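Long-range contact in endoglucanase (Cryptopygus antarcticus, PDB 5H4U), which hydrolyses internal beta-1,4-glucosidic linkages in cellulose derivatives, lichenan and barley beta-glucan as a secreted endoglucanase of glycosyl hydrolase family 45: residues 34-47 and 96-108. Sequence-based numbering, arbitrary orientation.
Sequences SCSWGGKASVTKPV and GQPESQTCCACYE
With CG beside its own backbone N (chi1 -70°) and the chain extended beyond, E99 reaches from the short helix 99-102 to the loop 34-47, where S34 turns OG between its backbone N and carbonyl carbon to meet it. S34 OG donates to E99 OE2 at 2.6 Å, on the syn side and 24° out of the carboxylate plane. K40, its chain bent about CB-CG and CD-CE, crosses E99 and forms a salt bridge, NZ to OE1, although the position of OE1 is less certain. OE2 is also hydrogen-bonded to T128 OG1; an alanine in place of E99 would probably leave the K40 ammonium without its carboxylate and both S34 OG and T128 OG1 without this partner. Beside these polar groups, the disulfide C35-C103 ties the loop to the residue just after helix 99-102, SG to SG 2.1 Å with chi3 -83°. A41 CB packs on C103 CB at 3.9 Å, while a water bridges S42 N and S100 O. V43 CG1 lies 4.2 Å from C104 CB, and V47 CG2 touches C104 SG. C104 continues the cross-linking through its disulfide to C219, just beyond helix 211-217, and R221 bonds the carbonyls of S100 and C103. Backbone bonds from C35 to T126 and from C104 to V125 set both segments against strand 120-128 of the family's double-psi beta-barrel, which segment 96-108 then joins through strand 106-111.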
# COMPACT_ATOMS: atom_id res chain seq x y z
N SER A 34 -6.79 -3.81 5.96
CA SER A 34 -8.15 -4.28 6.22
C SER A 34 -8.48 -5.55 5.44
O SER A 34 -9.23 -6.38 5.94
CB SER A 34 -9.16 -3.18 5.90
OG SER A 34 -9.32 -3.02 4.51
N CYS A 35 -7.88 -5.75 4.27
CA CYS A 35 -8.15 -6.95 3.49
C CYS A 35 -7.37 -8.16 4.01
O CYS A 35 -7.42 -9.23 3.40
CB CYS A 35 -7.80 -6.73 2.01
SG CYS A 35 -8.65 -5.36 1.23
N SER A 36 -6.64 -7.99 5.12
CA SER A 36 -5.95 -9.10 5.76
C SER A 36 -6.85 -9.88 6.72
O SER A 36 -6.39 -10.86 7.30
CB SER A 36 -4.72 -8.58 6.49
N TRP A 37 -8.11 -9.50 6.89
CA TRP A 37 -9.02 -10.35 7.65
C TRP A 37 -9.75 -11.30 6.71
O TRP A 37 -9.91 -11.05 5.51
CB TRP A 37 -10.04 -9.54 8.44
CG TRP A 37 -9.46 -8.51 9.32
CD1 TRP A 37 -9.22 -7.24 8.99
CD2 TRP A 37 -9.03 -8.67 10.68
NE1 TRP A 37 -8.66 -6.57 10.05
CE2 TRP A 37 -8.54 -7.43 11.11
CE3 TRP A 37 -9.02 -9.74 11.59
CZ2 TRP A 37 -8.03 -7.22 12.39
CZ3 TRP A 37 -8.53 -9.52 12.86
CH2 TRP A 37 -8.04 -8.27 13.25
N GLY A 38 -10.19 -12.42 7.27
CA GLY A 38 -11.03 -13.33 6.53
C GLY A 38 -12.44 -12.80 6.40
O GLY A 38 -12.90 -11.98 7.18
N GLY A 39 -13.12 -13.24 5.35
CA GLY A 39 -14.50 -12.86 5.18
C GLY A 39 -14.75 -11.49 4.58
O GLY A 39 -15.91 -11.04 4.59
N LYS A 40 -13.73 -10.81 4.08
CA LYS A 40 -13.95 -9.50 3.47
C LYS A 40 -14.19 -9.57 1.97
O LYS A 40 -14.77 -8.65 1.40
CB LYS A 40 -12.76 -8.58 3.74
CG LYS A 40 -12.58 -8.28 5.20
CD LYS A 40 -13.18 -6.99 5.62
CE LYS A 40 -12.64 -6.62 6.99
NZ LYS A 40 -12.17 -5.19 7.08
N ALA A 41 -13.72 -10.62 1.32
CA ALA A 41 -14.06 -10.84 -0.07
C ALA A 41 -13.84 -12.31 -0.37
O ALA A 41 -13.15 -13.01 0.37
CB ALA A 41 -13.23 -9.96 -1.00
N SER A 42 -14.42 -12.74 -1.47
CA SER A 42 -14.17 -14.09 -1.96
C SER A 42 -12.74 -14.18 -2.48
O SER A 42 -12.43 -13.68 -3.57
CB SER A 42 -15.16 -14.42 -3.07
OG SER A 42 -15.05 -15.78 -3.43
N VAL A 43 -11.86 -14.83 -1.71
CA VAL A 43 -10.44 -14.92 -2.05
C VAL A 43 -9.89 -16.29 -1.67
O VAL A 43 -10.47 -17.03 -0.87
CB VAL A 43 -9.59 -13.84 -1.35
CG1 VAL A 43 -9.88 -12.47 -1.90
CG2 VAL A 43 -9.81 -13.91 0.15
N THR A 44 -8.72 -16.59 -2.24
CA THR A 44 -8.02 -17.83 -1.90
C THR A 44 -7.58 -17.81 -0.44
O THR A 44 -7.76 -18.79 0.29
CB THR A 44 -6.81 -18.02 -2.81
OG1 THR A 44 -6.10 -16.79 -2.91
CG2 THR A 44 -7.24 -18.46 -4.17
N LYS A 45 -6.99 -16.70 -0.01
CA LYS A 45 -6.49 -16.43 1.33
C LYS A 45 -6.59 -14.94 1.54
O LYS A 45 -6.50 -14.18 0.58
CB LYS A 45 -5.03 -16.89 1.45
CG LYS A 45 -4.86 -18.35 1.67
CD LYS A 45 -3.45 -18.78 1.34
CE LYS A 45 -2.46 -18.35 2.40
NZ LYS A 45 -1.08 -18.57 1.89
N PRO A 46 -6.75 -14.47 2.78
CA PRO A 46 -6.68 -13.03 3.02
C PRO A 46 -5.27 -12.55 2.72
O PRO A 46 -4.35 -13.35 2.55
CB PRO A 46 -7.01 -12.89 4.51
CG PRO A 46 -7.65 -14.19 4.90
CD PRO A 46 -6.96 -15.21 4.04
N VAL A 47 -5.09 -11.24 2.65
CA VAL A 47 -3.75 -10.73 2.45
C VAL A 47 -2.87 -11.11 3.63
O VAL A 47 -3.27 -10.97 4.80
CB VAL A 47 -3.75 -9.20 2.25
CG1 VAL A 47 -2.31 -8.70 2.04
CG2 VAL A 47 -4.61 -8.83 1.09
N GLY A 96 -17.85 4.61 -4.07
CA GLY A 96 -18.92 3.83 -3.47
C GLY A 96 -18.91 2.37 -3.86
O GLY A 96 -19.87 1.88 -4.50
N GLN A 97 -17.83 1.66 -3.53
CA GLN A 97 -17.69 0.24 -3.76
C GLN A 97 -17.36 -0.45 -2.44
O GLN A 97 -16.55 0.06 -1.66
CB GLN A 97 -16.60 -0.08 -4.80
CG GLN A 97 -17.08 -0.13 -6.24
CD GLN A 97 -16.11 -0.86 -7.19
OE1 GLN A 97 -15.17 -1.53 -6.75
NE2 GLN A 97 -16.33 -0.72 -8.49
N PRO A 98 -17.98 -1.59 -2.16
CA PRO A 98 -17.71 -2.30 -0.91
C PRO A 98 -16.43 -3.13 -1.01
O PRO A 98 -15.93 -3.43 -2.10
CB PRO A 98 -18.95 -3.18 -0.75
CG PRO A 98 -19.34 -3.49 -2.15
CD PRO A 98 -18.98 -2.27 -2.99
N GLU A 99 -15.93 -3.54 0.16
CA GLU A 99 -14.68 -4.30 0.20
C GLU A 99 -14.81 -5.62 -0.55
O GLU A 99 -13.82 -6.14 -1.08
CB GLU A 99 -14.22 -4.54 1.65
CG GLU A 99 -13.72 -3.28 2.36
CD GLU A 99 -12.87 -3.54 3.63
OE1 GLU A 99 -13.22 -4.40 4.46
OE2 GLU A 99 -11.82 -2.87 3.79
N SER A 100 -16.02 -6.18 -0.64
CA SER A 100 -16.16 -7.39 -1.42
C SER A 100 -15.77 -7.16 -2.88
O SER A 100 -15.35 -8.10 -3.56
CB SER A 100 -17.59 -7.90 -1.31
OG SER A 100 -18.51 -6.89 -1.66
N GLN A 101 -15.83 -5.92 -3.34
CA GLN A 101 -15.45 -5.63 -4.72
C GLN A 101 -14.04 -5.10 -4.88
O GLN A 101 -13.50 -5.18 -5.99
CB GLN A 101 -16.42 -4.59 -5.30
CG GLN A 101 -17.52 -5.13 -6.17
CD GLN A 101 -17.99 -4.06 -7.12
OE1 GLN A 101 -17.34 -3.79 -8.15
NE2 GLN A 101 -19.11 -3.39 -6.76
N THR A 102 -13.40 -4.61 -3.82
CA THR A 102 -12.08 -4.00 -3.95
C THR A 102 -10.97 -4.80 -3.31
O THR A 102 -9.83 -4.72 -3.78
CB THR A 102 -12.08 -2.59 -3.34
OG1 THR A 102 -12.43 -2.64 -1.96
CG2 THR A 102 -13.07 -1.71 -4.06
N CYS A 103 -11.25 -5.59 -2.28
CA CYS A 103 -10.20 -6.28 -1.56
C CYS A 103 -9.47 -7.27 -2.46
O CYS A 103 -10.09 -8.17 -3.04
CB CYS A 103 -10.75 -6.97 -0.31
SG CYS A 103 -10.63 -5.90 1.19
N CYS A 104 -8.16 -7.06 -2.59
CA CYS A 104 -7.25 -7.85 -3.41
C CYS A 104 -7.53 -7.72 -4.89
O CYS A 104 -7.06 -8.54 -5.68
CB CYS A 104 -7.26 -9.32 -2.97
SG CYS A 104 -6.96 -9.42 -1.22
N ALA A 105 -8.27 -6.70 -5.30
CA ALA A 105 -8.38 -6.39 -6.71
C ALA A 105 -7.15 -5.61 -7.13
O ALA A 105 -6.55 -4.87 -6.34
CB ALA A 105 -9.64 -5.60 -7.00
N CYS A 106 -6.76 -5.79 -8.38
CA CYS A 106 -5.63 -5.06 -8.94
C CYS A 106 -6.09 -4.02 -9.95
O CYS A 106 -7.02 -4.24 -10.73
CB CYS A 106 -4.62 -5.98 -9.60
SG CYS A 106 -3.74 -6.92 -8.39
N TYR A 107 -5.38 -2.92 -9.95
CA TYR A 107 -5.65 -1.84 -10.87
C TYR A 107 -4.31 -1.45 -11.48
O TYR A 107 -3.30 -1.44 -10.78
CB TYR A 107 -6.35 -0.68 -10.14
CG TYR A 107 -7.63 -1.14 -9.43
CD1 TYR A 107 -7.57 -1.79 -8.21
CD2 TYR A 107 -8.88 -0.93 -10.00
CE1 TYR A 107 -8.70 -2.22 -7.59
CE2 TYR A 107 -10.03 -1.35 -9.37
CZ TYR A 107 -9.93 -1.99 -8.16
OH TYR A 107 -11.06 -2.41 -7.49
N GLU A 108 -4.30 -1.23 -12.79
CA GLU A 108 -3.16 -0.60 -13.43
C GLU A 108 -3.53 0.83 -13.80
O GLU A 108 -4.60 1.08 -14.36
CB GLU A 108 -2.66 -1.37 -14.65
CG GLU A 108 -2.98 -0.71 -15.94
CD GLU A 108 -2.30 -1.37 -17.12
OE1 GLU A 108 -1.94 -0.59 -18.02
OE2 GLU A 108 -2.08 -2.62 -17.13
O HOH W 1 -15.66 -10.79 -3.40